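Amidohydrolase 2 (Bifidobacterium longum subsp. infantis, PDB 6UVZ) is probably a hydrolase of the metal-dependent amidohydrolase superfamily, with a substrate that is not known. Local coordinates at residues 10-15 against 215-220; 162-167 against 189-194. All blocks are in the same frame, centred on the assembly; numbering follows the deposited sequence.

Both contacts belong to the one eight-stranded beta/alpha barrel, their centres about 11 Å apart. Contact 1 joins the first strand, 7-13, to the last, 214-216, and so closes the barrel. Contact 2 joins the loop after strand 159-161 to strand 187-191, which is next to 214-216 in the sheet, and both of its segments fall between those of contact 1 in the chain. The two meet directly: Ser217 OG probably bonds to Ser192 OG, the His12 ring packs edge-to-face with that of His163, and Lys190 NZ reaches His12 ND1. Segments far apart in the sequence thus bring His12, His14, His163 and Asn219 together, consistent with a site at the barrel mouth.

Contact 1 (10-15 against 215-220); sequences DSHFHI and LYSSNW
Ser11 N donates to Tyr216 O (3.2 Å), Asn219 N to His12 O (3.1 Å) and His14 N to Trp220 O (2.8 Å). Ser11 OG also donates to Tyr216 O. Asp10 has CG anti to its own N (chi1 -155°), which brings the carboxylate between its own turn and Ser218. OD2 takes His12 N on its anti lone pair (3.2 Å), making an Asx turn, and Ser218 N weakly (3.4 Å); OD1, less surely placed, receives Ser218 OG. With an alanine here the Asx turn is gone, and His12 N and Ser218 N and OG would probably be left without this acceptor. His12 and Asn219 run side by side, ring and amide planes 70° apart, while Asn219 OD1 lies at the edge of the His14 ring (NE2 to OD1 3.6 Å). Among the other polar groups, His12 ND1 is bonded to Lys190 NZ, His14 ND1 to Val58 O, Ser217 OG to Ser192 OG and Tyr216 OH to Tyr45 OH, and Gly193 O and Asp194 OD1 hold Asn219 ND2. This polar seam holds the His-X-His pair characteristic of amidohydrolases beside Asn219, consistent with a place at the active site.

Contact 2 (162-167 against 189-194); sequences DHLGNV and IKVSGD
Gly193 CA sits over one face of the His163 ring, 3.8 Å from its centroid, as a CH-pi contact, while Asp162 CB covers part of the opposite face; the imidazole is thus sandwiched between its preceding residue and the other segment. Gly193 has backbone angles (phi 140°) open chiefly to a glycine, and its CA lies directly on the ring. Hydrogen bonds across the contact are weak: His163 ND1 gives a bent one to Ser192 OG (3.0 Å, 122° at the hydrogen), and Leu164 N another to Lys190 O (2.9 Å). Ser192 OG has a further partner in Ser217 OG. Within 162-167 the chain coils left-handed, phi being positive from His163 to Asn166, and Gly165 N bonds to Asp162 O and Asn166 N to His163 O. Of the charged groups, Asp162 runs alongside the extended Lys190 in the same direction, yet OD1 and NZ form only a long salt bridge (3.8 Å); Lys190 NZ has a firmer mate in Glu136 and also bonds to Ser11 O. Apolar contact centres on Leu164, whose CD2 meets Ile189 CD1 and Val191 CG2, both at 4.0 Å. Helix 199-209 covers this cluster, Ile201 and Val205 lying on Leu164, and Val205 and Phe209 on Ile189. On the sheet, Lys190 pairs by backbone with Ile161 of strand 159-161 and Ile189 with Leu215 of strand 214-216, so strand 187-191 lies between these two, and the left-handed turn, which follows strand 159-161, packs beside its end.

Contact 1 (10-15 against 215-220)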
loop_
_atom_site.group_PDB
_atom_site.type_symbol
_atom_site.label_atom_id
_atom_site.label_comp_id
_atom_site.label_asym_id
_atom_site.label_seq_id
_atom_site.Cartn_x
_atom_site.Cartn_y
_atom_site.Cartn_z
ATOM N N ASP A 10 -5.614 -6.404 5.920
ATOM C CA ASP A 10 -4.464 -5.505 5.930
ATOM C C ASP A 10 -4.004 -5.280 4.495
ATOM O O ASP A 10 -3.428 -6.176 3.872
ATOM C CB ASP A 10 -3.339 -6.088 6.777
ATOM C CG ASP A 10 -2.408 -5.024 7.321
ATOM O OD1 ASP A 10 -2.154 -5.033 8.542
ATOM O OD2 ASP A 10 -1.948 -4.171 6.535
ATOM N N SER A 11 -4.243 -4.081 3.967
ATOM C CA SER A 11 -3.920 -3.802 2.574
ATOM C C SER A 11 -2.453 -3.450 2.351
ATOM O O SER A 11 -2.069 -3.198 1.204
ATOM C CB SER A 11 -4.808 -2.671 2.047
ATOM O OG SER A 11 -4.641 -1.491 2.811
ATOM N N HIS A 12 -1.623 -3.441 3.394
ATOM C CA HIS A 12 -0.223 -3.049 3.235
ATOM C C HIS A 12 0.571 -3.555 4.431
ATOM O O HIS A 12 0.451 -3.001 5.529
ATOM C CB HIS A 12 -0.107 -1.534 3.101
ATOM C CG HIS A 12 1.269 -1.056 2.753
ATOM N ND1 HIS A 12 1.592 -0.559 1.509
ATOM C CD2 HIS A 12 2.405 -0.992 3.489
ATOM C CE1 HIS A 12 2.866 -0.212 1.492
ATOM N NE2 HIS A 12 3.382 -0.464 2.680
ATOM N N PHE A 13 1.381 -4.591 4.220
ATOM C CA PHE A 13 2.290 -5.073 5.250
ATOM C C PHE A 13 3.540 -5.624 4.580
ATOM O O PHE A 13 3.558 -5.892 3.377
ATOM C CB PHE A 13 1.634 -6.138 6.143
ATOM C CG PHE A 13 1.626 -7.519 5.546
ATOM C CD1 PHE A 13 2.612 -8.437 5.878
ATOM C CD2 PHE A 13 0.632 -7.903 4.664
ATOM C CE1 PHE A 13 2.608 -9.708 5.334
ATOM C CE2 PHE A 13 0.622 -9.174 4.118
ATOM C CZ PHE A 13 1.612 -10.077 4.454
ATOM N N HIS A 14 4.592 -5.794 5.380
ATOM C CA HIS A 14 5.874 -6.282 4.894
ATOM C C HIS A 14 6.371 -7.420 5.773
ATOM O O HIS A 14 6.046 -7.498 6.961
ATOM C CB HIS A 14 6.936 -5.172 4.869
ATOM C CG HIS A 14 6.515 -3.940 4.131
ATOM N ND1 HIS A 14 6.496 -3.866 2.755
ATOM C CD2 HIS A 14 6.112 -2.728 4.579
ATOM C CE1 HIS A 14 6.091 -2.663 2.386
ATOM N NE2 HIS A 14 5.852 -1.953 3.474
ATOM N N ILE A 15 7.168 -8.302 5.170
ATOM C CA ILE A 15 7.919 -9.324 5.888
ATOM C C ILE A 15 9.294 -9.430 5.244
ATOM O O ILE A 15 9.447 -9.244 4.034
ATOM C CB ILE A 15 7.218 -10.704 5.886
ATOM C CG1 ILE A 15 6.925 -11.163 4.455
ATOM C CG2 ILE A 15 5.948 -10.675 6.726
ATOM C CD1 ILE A 15 6.360 -12.561 4.367
ATOM N N LEU A 215 -8.645 2.561 2.237
ATOM C CA LEU A 215 -8.213 1.237 2.659
ATOM C C LEU A 215 -7.517 1.312 4.011
ATOM O O LEU A 215 -6.728 2.227 4.263
ATOM C CB LEU A 215 -7.259 0.621 1.631
ATOM C CG LEU A 215 -7.692 0.632 0.164
ATOM C CD1 LEU A 215 -6.524 0.265 -0.735
ATOM C CD2 LEU A 215 -8.851 -0.319 -0.056
ATOM N N TYR A 216 -7.804 0.342 4.877
ATOM C CA TYR A 216 -7.059 0.207 6.121
ATOM C C TYR A 216 -5.679 -0.367 5.834
ATOM O O TYR A 216 -5.550 -1.375 5.130
ATOM C CB TYR A 216 -7.792 -0.686 7.120
ATOM C CG TYR A 216 -6.874 -1.222 8.196
ATOM C CD1 TYR A 216 -6.421 -0.402 9.222
ATOM C CD2 TYR A 216 -6.442 -2.543 8.175
ATOM C CE1 TYR A 216 -5.571 -0.885 10.201
ATOM C CE2 TYR A 216 -5.592 -3.033 9.149
ATOM C CZ TYR A 216 -5.161 -2.202 10.160
ATOM O OH TYR A 216 -4.317 -2.689 11.129
ATOM N N SER A 217 -4.653 0.266 6.394
ATOM C CA SER A 217 -3.274 -0.154 6.198
ATOM C C SER A 217 -2.521 -0.008 7.509
ATOM O O SER A 217 -2.625 1.025 8.177
ATOM C CB SER A 217 -2.599 0.672 5.098
ATOM O OG SER A 217 -1.193 0.528 5.144
ATOM N N SER A 218 -1.763 -1.040 7.875
ATOM C CA SER A 218 -0.962 -1.022 9.092
ATOM C C SER A 218 0.478 -0.598 8.859
ATOM O O SER A 218 1.105 -0.059 9.777
ATOM C CB SER A 218 -0.966 -2.404 9.758
ATOM O OG SER A 218 -0.281 -3.353 8.958
ATOM N N ASN A 219 1.016 -0.832 7.659
ATOM C CA ASN A 219 2.421 -0.563 7.347
ATOM C C ASN A 219 3.353 -1.321 8.292
ATOM O O ASN A 219 4.458 -0.866 8.596
ATOM C CB ASN A 219 2.725 0.939 7.371
ATOM C CG ASN A 219 3.952 1.301 6.560
ATOM O OD1 ASN A 219 4.384 0.543 5.693
ATOM N ND2 ASN A 219 4.521 2.470 6.837
ATOM N N TRP A 220 2.903 -2.482 8.757
ATOM C CA TRP A 220 3.697 -3.295 9.664
ATOM C C TRP A 220 4.848 -3.953 8.903
ATOM O O TRP A 220 4.674 -4.361 7.750
ATOM C CB TRP A 220 2.807 -4.356 10.316
ATOM C CG TRP A 220 3.482 -5.206 11.343
ATOM C CD1 TRP A 220 3.597 -4.945 12.676
ATOM C CD2 TRP A 220 4.127 -6.467 11.123
ATOM N NE1 TRP A 220 4.278 -5.962 13.300
ATOM C CE2 TRP A 220 4.614 -6.909 12.369
ATOM C CE3 TRP A 220 4.341 -7.262 9.994
ATOM C CZ2 TRP A 220 5.303 -8.110 12.517
ATOM C CZ3 TRP A 220 5.025 -8.456 10.143
ATOM C CH2 TRP A 220 5.498 -8.867 11.396
#

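Contact 2 (162-167 against 189-194)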
loop_
_atom_site.group_PDB
_atom_site.type_symbol
_atom_site.label_atom_id
_atom_site.label_comp_id
_atom_site.label_asym_id
_atom_site.label_seq_id
_atom_site.Cartn_x
_atom_site.Cartn_y
_atom_site.Cartn_z
ATOM N N ASP A 162 -0.243 5.080 -1.687
ATOM C CA ASP A 162 0.367 4.571 -0.466
ATOM C C ASP A 162 0.584 5.696 0.538
ATOM O O ASP A 162 1.070 6.775 0.181
ATOM C CB ASP A 162 1.701 3.890 -0.770
ATOM C CG ASP A 162 1.533 2.566 -1.480
ATOM O OD1 ASP A 162 0.377 2.176 -1.751
ATOM O OD2 ASP A 162 2.558 1.912 -1.764
ATOM N N HIS A 163 0.212 5.437 1.792
ATOM C CA HIS A 163 0.594 6.278 2.928
ATOM C C HIS A 163 0.068 7.704 2.784
ATOM O O HIS A 163 0.789 8.676 3.024
ATOM C CB HIS A 163 2.113 6.275 3.119
ATOM C CG HIS A 163 2.698 4.908 3.302
ATOM N ND1 HIS A 163 1.923 3.775 3.427
ATOM C CD2 HIS A 163 3.985 4.493 3.381
ATOM C CE1 HIS A 163 2.706 2.722 3.573
ATOM N NE2 HIS A 163 3.962 3.129 3.549
ATOM N N LEU A 164 -1.202 7.829 2.391
ATOM C CA LEU A 164 -1.873 9.124 2.263
ATOM C C LEU A 164 -1.140 10.057 1.302
ATOM O O LEU A 164 -1.180 11.281 1.456
ATOM C CB LEU A 164 -2.048 9.793 3.630
ATOM C CG LEU A 164 -2.933 9.055 4.637
ATOM C CD1 LEU A 164 -2.739 9.616 6.036
ATOM C CD2 LEU A 164 -4.396 9.136 4.225
ATOM N N GLY A 165 -0.462 9.488 0.307
ATOM C CA GLY A 165 0.254 10.267 -0.680
ATOM C C GLY A 165 1.581 10.834 -0.229
ATOM O O GLY A 165 2.230 11.535 -1.017
ATOM N N ASN A 166 2.009 10.550 1.004
ATOM C CA ASN A 166 3.248 11.097 1.563
ATOM C C ASN A 166 3.266 12.622 1.489
ATOM O O ASN A 166 4.293 13.237 1.186
ATOM C CB ASN A 166 4.482 10.504 0.875
ATOM C CG ASN A 166 4.704 9.047 1.229
ATOM O OD1 ASN A 166 5.405 8.731 2.191
ATOM N ND2 ASN A 166 4.109 8.151 0.451
ATOM N N VAL A 167 2.122 13.239 1.770
ATOM C CA VAL A 167 1.980 14.690 1.693
ATOM C C VAL A 167 2.539 15.321 2.964
ATOM O O VAL A 167 2.469 14.711 4.041
ATOM C CB VAL A 167 0.514 15.094 1.473
ATOM C CG1 VAL A 167 0.009 14.550 0.148
ATOM C CG2 VAL A 167 -0.355 14.598 2.619
ATOM N N ILE A 189 -6.749 5.039 -1.608
ATOM C CA ILE A 189 -5.743 5.667 -0.762
ATOM C C ILE A 189 -5.688 4.935 0.573
ATOM O O ILE A 189 -6.723 4.557 1.133
ATOM C CB ILE A 189 -6.029 7.172 -0.567
ATOM C CG1 ILE A 189 -4.919 7.833 0.254
ATOM C CG2 ILE A 189 -7.398 7.392 0.064
ATOM C CD1 ILE A 189 -4.981 9.344 0.253
ATOM N N LYS A 190 -4.474 4.720 1.071
ATOM C CA LYS A 190 -4.248 4.030 2.332
ATOM C C LYS A 190 -4.015 5.038 3.447
ATOM O O LYS A 190 -3.372 6.072 3.238
ATOM C CB LYS A 190 -3.046 3.090 2.229
ATOM C CG LYS A 190 -3.245 1.928 1.281
ATOM C CD LYS A 190 -1.970 1.120 1.143
ATOM C CE LYS A 190 -2.231 -0.173 0.400
ATOM N NZ LYS A 190 -0.974 -0.878 0.034
ATOM N N VAL A 191 -4.532 4.732 4.631
ATOM C CA VAL A 191 -4.354 5.581 5.807
ATOM C C VAL A 191 -3.252 4.939 6.645
ATOM O O VAL A 191 -3.512 4.160 7.566
ATOM C CB VAL A 191 -5.652 5.752 6.593
ATOM C CG1 VAL A 191 -5.457 6.760 7.715
ATOM C CG2 VAL A 191 -6.768 6.193 5.669
ATOM N N SER A 192 -2.004 5.271 6.316
ATOM C CA SER A 192 -0.860 4.756 7.064
ATOM C C SER A 192 0.332 5.675 6.796
ATOM O O SER A 192 0.151 6.863 6.511
ATOM C CB SER A 192 -0.614 3.283 6.681
ATOM O OG SER A 192 -0.350 3.155 5.295
ATOM N N GLY A 193 1.541 5.124 6.883
ATOM C CA GLY A 193 2.741 5.897 6.623
ATOM C C GLY A 193 3.874 5.589 7.579
ATOM O O GLY A 193 3.699 4.833 8.538
ATOM N N ASP A 194 5.045 6.171 7.325
ATOM C CA ASP A 194 6.192 6.004 8.208
ATOM C C ASP A 194 6.105 6.872 9.456
ATOM O O ASP A 194 7.058 6.896 10.243
ATOM C CB ASP A 194 7.488 6.313 7.454
ATOM C CG ASP A 194 7.663 5.451 6.219
ATOM O OD1 ASP A 194 6.719 4.711 5.870
ATOM O OD2 ASP A 194 8.745 5.512 5.598
#